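Local coordinates for protein RhCC (Rhodococcus jostii, PDB 4U5R) that probably acts as a cofactor-independent oxygenase of the tautomerase superfamily, assembles from three copies, and binds magnesium in its natural form, at residues T7-F12 and D45-T50; N59-I64 and D100-I105. The protein carries 1 engineered substitution. All coordinates share one frame; numbering follows the deposited sequence.

Interaction 1: residues T7-F12 and D45-T50; sequences TPENAF and DMPKET
Thr7 pairs with Asp45 and Pro8 with Met46 in parallel register, each pair of CA atoms 5.1 Å apart, where both strands end. Met46 N gives a short bond of 2.7 Å to Thr7 O, whereas the following bond, from Glu9 N to Met46 O, is weak. The main side-chain link is the Asp45 carboxylate, which reaches Asn10 N in the type II turn running from Pro8 to Ala11. Its OD2 accepts from Asn10 N at 3.0 Å, the donor standing well above the carboxylate plane. OD1 takes a 2.7 Å bond from a water that in turn accepts from Phe12 N, so one carboxylate holds the turn directly and the residue after it through solvent. Thr7 OG1 lies only 2.9 Å from Asp45 OD1, but the angle is poor; set between the backbone N and the carbonyl carbon (chi1 72°), this hydroxyl instead donates to Pro8 O, which Ala11 N approaches from the opposite face. Glu9 lies across Pro47, its OE1 3.7 Å from Pro47 CA. The contact lies at the strand ends of a beta-alpha-beta unit: strands 2-8 and 40-46 lie side by side, with helix 14-32 connecting them. Phe12 packs against Lys17 and Leu20 of that helix, while Met46 rests on Phe43 of the second subunit.

Interaction 2: residues N59-I64 and D100-I105; sequences NNFVRI and DWEIHI
Arg63 and Glu102, a bridge pair in parallel strands, form a salt bridge through Arg63 NE and Glu102 OE1 at 3.1 Å. The carboxylate lies over one guanidinium face rather than end-on, the two planes 32° apart, with Glu102 CD offset toward the rim. Arg63 NH1 donates to His104 ND1 at 2.9 Å, a bond lying almost in the imidazole plane but bent to 145° at the hydrogen. A bend at chi2 (55°) turns the Arg63 chain toward the neighbouring strand, within reach of both partners. One water, near the guanidinium plane, accepts from Arg63 NH2 and lies 2.8 Å from Glu102 OE1, to which it can donate. Phe61 lies on the same face of the sheet, its CZ 3.9 Å from Glu102 CB. On the reverse face Ile64 CG2 packs on Ile103 CD1 at 3.8 Å, and Ile64 CD1 meets the indole edge at Trp101 CD1. The strand segments 61-64 and 100-105 run nearly parallel, with backbone bonds alternating along them, among them Val62 N to Asp100 O at 2.8 Å. They belong to strands 61-68 and 100-107, which with helix 76-90 make the second beta-alpha-beta unit of the tautomerase fold; Met83 and Glu87 of that helix touch Ile103, and Glu87 accepts from Trp101 NE1. The polar ends on the Arg63 face are placed by the second subunit: its Trp113 binds Glu102 OE2 and its Asp67 binds His104 NE2, while its Tyr2 meets the His104 ring edge-to-face. The His104 side chain is about 6 Å from that of Ala106, the engineered position where magnesium binds in another structure of this protein.

How the interactions relate
Interactions 1 and 2 come in series along the chain, interaction 1 closing before interaction 2 opens, and their centres are 12 Å apart on the same side of the chain's centre. Each belongs to its own beta-alpha-beta unit, and both units share a mixed four-stranded sheet ordered 40-46, 2-8, 61-68, 100-107. The inner strands 2-8 and 61-68 run antiparallel, joining the two parallel pairs. Direct contacts confirm the junction: Pro8 CD packs 3.4 Å from Phe61 O, and Glu49 N probably bonds to Asn59 OD1 at 3.1 Å. Because both contacts touch the second subunit, this sheet is tied into the three-chain assembly at both its outer strands.

Interaction 1: residues T7-F12 and D45-T50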
loop_
_atom_site.group_PDB
_atom_site.type_symbol
_atom_site.label_atom_id
_atom_site.label_comp_id
_atom_site.label_asym_id
_atom_site.label_seq_id
_atom_site.Cartn_x
_atom_site.Cartn_y
_atom_site.Cartn_z
ATOM N N THR B 7 9.643 8.600 7.674
ATOM C CA THR B 7 10.241 9.415 8.744
ATOM C C THR B 7 10.545 10.851 8.322
ATOM O O THR B 7 10.729 11.119 7.134
ATOM C CB THR B 7 11.583 8.826 9.228
ATOM O OG1 THR B 7 12.580 9.041 8.221
ATOM C CG2 THR B 7 11.463 7.342 9.517
ATOM N N PRO B 8 10.632 11.774 9.295
ATOM C CA PRO B 8 11.261 13.058 8.989
ATOM C C PRO B 8 12.609 12.808 8.350
ATOM O O PRO B 8 13.285 11.857 8.756
ATOM C CB PRO B 8 11.426 13.714 10.364
ATOM C CG PRO B 8 10.350 13.117 11.193
ATOM C CD PRO B 8 10.174 11.697 10.696
ATOM N N GLU B 9 12.983 13.626 7.368
ATOM C CA GLU B 9 14.278 13.499 6.715
ATOM C C GLU B 9 15.396 13.372 7.734
ATOM O O GLU B 9 15.438 14.119 8.700
ATOM C CB GLU B 9 14.559 14.702 5.821
ATOM C CG GLU B 9 14.270 14.499 4.359
ATOM C CD GLU B 9 14.932 15.563 3.514
ATOM O OE1 GLU B 9 14.714 16.760 3.797
ATOM O OE2 GLU B 9 15.693 15.205 2.587
ATOM N N ASN B 10 16.279 12.406 7.510
ATOM C CA ASN B 10 17.506 12.235 8.293
ATOM C C ASN B 10 17.276 11.857 9.762
ATOM O O ASN B 10 18.191 11.948 10.585
ATOM C CB ASN B 10 18.369 13.510 8.195
ATOM C CG ASN B 10 18.575 13.970 6.755
ATOM O OD1 ASN B 10 18.346 15.134 6.423
ATOM N ND2 ASN B 10 18.997 13.056 5.890
ATOM N N ALA B 11 16.075 11.381 10.092
ATOM C CA ALA B 11 15.787 10.940 11.455
ATOM C C ALA B 11 16.705 9.801 11.895
ATOM O O ALA B 11 17.154 9.767 13.046
ATOM C CB ALA B 11 14.324 10.500 11.583
ATOM N N PHE B 12 16.958 8.862 10.980
ATOM C CA PHE B 12 17.750 7.673 11.279
ATOM C C PHE B 12 19.067 7.614 10.524
ATOM O O PHE B 12 19.122 7.877 9.319
ATOM C CB PHE B 12 16.954 6.407 10.960
ATOM C CG PHE B 12 15.724 6.227 11.799
ATOM C CD1 PHE B 12 15.696 6.617 13.126
ATOM C CD2 PHE B 12 14.596 5.630 11.256
ATOM C CE1 PHE B 12 14.561 6.428 13.891
ATOM C CE2 PHE B 12 13.457 5.439 12.016
ATOM C CZ PHE B 12 13.435 5.846 13.329
ATOM N N ASP B 45 12.480 8.694 3.709
ATOM C CA ASP B 45 12.680 10.022 4.256
ATOM C C ASP B 45 11.692 11.004 3.634
ATOM O O ASP B 45 11.596 11.115 2.407
ATOM C CB ASP B 45 14.125 10.484 4.020
ATOM C CG ASP B 45 15.038 10.175 5.195
ATOM O OD1 ASP B 45 14.569 9.581 6.186
ATOM O OD2 ASP B 45 16.232 10.524 5.125
ATOM N N MET B 46 10.937 11.691 4.487
ATOM C CA MET B 46 9.982 12.687 4.024
ATOM C C MET B 46 10.483 14.084 4.321
ATOM O O MET B 46 10.727 14.422 5.485
ATOM C CB MET B 46 8.618 12.489 4.686
ATOM C CG MET B 46 8.017 11.120 4.443
ATOM S SD MET B 46 7.617 10.822 2.704
ATOM C CE MET B 46 6.277 11.975 2.394
ATOM N N PRO B 47 10.654 14.899 3.275
ATOM C CA PRO B 47 11.020 16.309 3.465
ATOM C C PRO B 47 10.007 17.070 4.315
ATOM O O PRO B 47 8.844 16.662 4.396
ATOM C CB PRO B 47 11.046 16.861 2.034
ATOM C CG PRO B 47 11.311 15.683 1.170
ATOM C CD PRO B 47 10.643 14.514 1.853
ATOM N N LYS B 48 10.445 18.153 4.955
ATOM C CA LYS B 48 9.514 19.036 5.655
ATOM C C LYS B 48 8.371 19.463 4.723
ATOM O O LYS B 48 8.545 19.550 3.501
ATOM C CB LYS B 48 10.245 20.268 6.208
ATOM C CG LYS B 48 11.206 19.961 7.346
ATOM C CD LYS B 48 11.605 21.238 8.075
ATOM C CE LYS B 48 12.632 20.968 9.163
ATOM N NZ LYS B 48 13.969 20.648 8.592
ATOM N N GLU B 49 7.199 19.689 5.319
ATOM C CA GLU B 49 5.984 20.074 4.599
ATOM C C GLU B 49 5.558 19.035 3.559
ATOM O O GLU B 49 5.071 19.380 2.481
ATOM C CB GLU B 49 6.158 21.443 3.928
ATOM C CG GLU B 49 6.779 22.506 4.826
ATOM C CD GLU B 49 6.052 22.660 6.147
ATOM O OE1 GLU B 49 4.860 23.027 6.127
ATOM O OE2 GLU B 49 6.675 22.418 7.204
ATOM N N THR B 50 5.725 17.756 3.885
ATOM C CA THR B 50 5.168 16.695 3.041
ATOM C C THR B 50 4.265 15.723 3.805
ATOM O O THR B 50 3.471 15.019 3.192
ATOM C CB THR B 50 6.279 15.888 2.311
ATOM O OG1 THR B 50 7.104 15.186 3.251
ATOM C CG2 THR B 50 7.146 16.816 1.452
HETATM O O HOH W 1 16.444 8.755 7.965
#

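Interaction 2: residues N59-I64 and D100-I105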
loop_
_atom_site.group_PDB
_atom_site.type_symbol
_atom_site.label_atom_id
_atom_site.label_comp_id
_atom_site.label_asym_id
_atom_site.label_seq_id
_atom_site.Cartn_x
_atom_site.Cartn_y
_atom_site.Cartn_z
ATOM N N ASN B 59 6.331 17.635 11.102
ATOM C CA ASN B 59 7.666 17.190 10.761
ATOM C C ASN B 59 8.300 16.395 11.914
ATOM O O ASN B 59 9.519 16.209 11.966
ATOM C CB ASN B 59 8.514 18.407 10.354
ATOM C CG ASN B 59 7.828 19.277 9.278
ATOM O OD1 ASN B 59 7.379 18.776 8.245
ATOM N ND2 ASN B 59 7.732 20.584 9.533
ATOM N N ASN B 60 7.461 15.891 12.824
ATOM C CA ASN B 60 7.925 15.065 13.931
ATOM C C ASN B 60 7.094 13.781 13.994
ATOM O O ASN B 60 6.849 13.210 15.058
ATOM C CB ASN B 60 7.849 15.850 15.248
ATOM C CG ASN B 60 8.573 15.160 16.396
ATOM O OD1 ASN B 60 9.721 14.737 16.263
ATOM N ND2 ASN B 60 7.885 15.013 17.521
ATOM N N PHE B 61 6.700 13.300 12.819
ATOM C CA PHE B 61 5.759 12.195 12.763
ATOM C C PHE B 61 6.307 11.031 11.939
ATOM O O PHE B 61 6.772 11.224 10.812
ATOM C CB PHE B 61 4.428 12.701 12.193
ATOM C CG PHE B 61 3.304 11.698 12.262
ATOM C CD1 PHE B 61 2.544 11.555 13.412
ATOM C CD2 PHE B 61 2.992 10.917 11.162
ATOM C CE1 PHE B 61 1.501 10.630 13.472
ATOM C CE2 PHE B 61 1.952 9.998 11.215
ATOM C CZ PHE B 61 1.212 9.853 12.369
ATOM N N VAL B 62 6.266 9.834 12.526
ATOM C CA VAL B 62 6.690 8.616 11.844
ATOM C C VAL B 62 5.460 7.757 11.533
ATOM O O VAL B 62 4.721 7.356 12.432
ATOM C CB VAL B 62 7.714 7.820 12.695
ATOM C CG1 VAL B 62 8.073 6.509 11.991
ATOM C CG2 VAL B 62 8.967 8.662 12.953
ATOM N N ARG B 63 5.226 7.481 10.256
ATOM C CA ARG B 63 4.095 6.640 9.853
ATOM C C ARG B 63 4.593 5.285 9.363
ATOM O O ARG B 63 5.430 5.224 8.460
ATOM C CB ARG B 63 3.272 7.354 8.765
ATOM C CG ARG B 63 1.895 6.748 8.463
ATOM C CD ARG B 63 1.071 6.658 9.741
ATOM N NE ARG B 63 -0.314 6.302 9.462
ATOM C CZ ARG B 63 -0.791 5.065 9.357
ATOM N NH1 ARG B 63 0.007 4.001 9.463
ATOM N NH2 ARG B 63 -2.087 4.905 9.113
ATOM N N ILE B 64 4.072 4.205 9.950
ATOM C CA ILE B 64 4.486 2.840 9.609
ATOM C C ILE B 64 3.312 2.060 9.022
ATOM O O ILE B 64 2.200 2.111 9.548
ATOM C CB ILE B 64 5.009 2.067 10.843
ATOM C CG1 ILE B 64 6.092 2.857 11.597
ATOM C CG2 ILE B 64 5.447 0.651 10.426
ATOM C CD1 ILE B 64 5.560 3.490 12.899
ATOM N N ASP B 100 6.020 11.400 17.226
ATOM C CA ASP B 100 4.632 10.943 17.178
ATOM C C ASP B 100 4.570 9.857 16.122
ATOM O O ASP B 100 5.368 9.878 15.182
ATOM C CB ASP B 100 3.686 12.097 16.841
ATOM C CG ASP B 100 3.690 13.161 17.906
ATOM O OD1 ASP B 100 3.734 12.793 19.095
ATOM O OD2 ASP B 100 3.662 14.351 17.548
ATOM N N TRP B 101 3.670 8.888 16.268
ATOM C CA TRP B 101 3.659 7.789 15.297
ATOM C C TRP B 101 2.337 7.033 15.258
ATOM O O TRP B 101 1.495 7.130 16.161
ATOM C CB TRP B 101 4.827 6.797 15.555
ATOM C CG TRP B 101 4.636 5.816 16.692
ATOM C CD1 TRP B 101 4.390 4.473 16.588
ATOM C CD2 TRP B 101 4.657 6.113 18.092
ATOM N NE1 TRP B 101 4.271 3.919 17.841
ATOM C CE2 TRP B 101 4.427 4.905 18.781
ATOM C CE3 TRP B 101 4.868 7.284 18.832
ATOM C CZ2 TRP B 101 4.383 4.838 20.180
ATOM C CZ3 TRP B 101 4.816 7.218 20.217
ATOM C CH2 TRP B 101 4.574 6.003 20.872
ATOM N N GLU B 102 2.172 6.285 14.176
ATOM C CA GLU B 102 0.986 5.486 13.908
ATOM C C GLU B 102 1.410 4.301 13.051
ATOM O O GLU B 102 2.279 4.431 12.193
ATOM C CB GLU B 102 -0.100 6.316 13.198
ATOM C CG GLU B 102 -1.382 5.541 12.942
ATOM C CD GLU B 102 -2.480 6.357 12.272
ATOM O OE1 GLU B 102 -2.195 7.417 11.682
ATOM O OE2 GLU B 102 -3.650 5.914 12.318
ATOM N N ILE B 103 0.790 3.151 13.282
ATOM C CA ILE B 103 1.119 1.917 12.578
ATOM C C ILE B 103 -0.154 1.182 12.239
ATOM O O ILE B 103 -1.103 1.171 13.034
ATOM C CB ILE B 103 2.007 0.976 13.426
ATOM C CG1 ILE B 103 2.437 -0.257 12.610
ATOM C CG2 ILE B 103 1.273 0.534 14.695
ATOM C CD1 ILE B 103 3.609 -1.025 13.242
ATOM N N HIS B 104 -0.185 0.567 11.060
ATOM C CA HIS B 104 -1.236 -0.395 10.756
ATOM C C HIS B 104 -0.757 -1.505 9.823
ATOM O O HIS B 104 0.258 -1.370 9.131
ATOM C CB HIS B 104 -2.499 0.310 10.201
ATOM C CG HIS B 104 -2.404 0.780 8.778
ATOM N ND1 HIS B 104 -1.717 1.914 8.404
ATOM C CD2 HIS B 104 -2.989 0.308 7.648
ATOM C CE1 HIS B 104 -1.841 2.097 7.100
ATOM N NE2 HIS B 104 -2.612 1.136 6.618
ATOM N N ILE B 105 -1.478 -2.625 9.872
ATOM C CA ILE B 105 -1.153 -3.828 9.116
ATOM C C ILE B 105 -2.294 -4.259 8.196
ATOM O O ILE B 105 -3.472 -4.176 8.545
ATOM C CB ILE B 105 -0.841 -5.028 10.031
ATOM C CG1 ILE B 105 0.024 -4.609 11.217
ATOM C CG2 ILE B 105 -0.214 -6.165 9.220
ATOM C CD1 ILE B 105 0.540 -5.782 12.051
HETATM O O HOH W 2 -3.218 7.407 9.033
#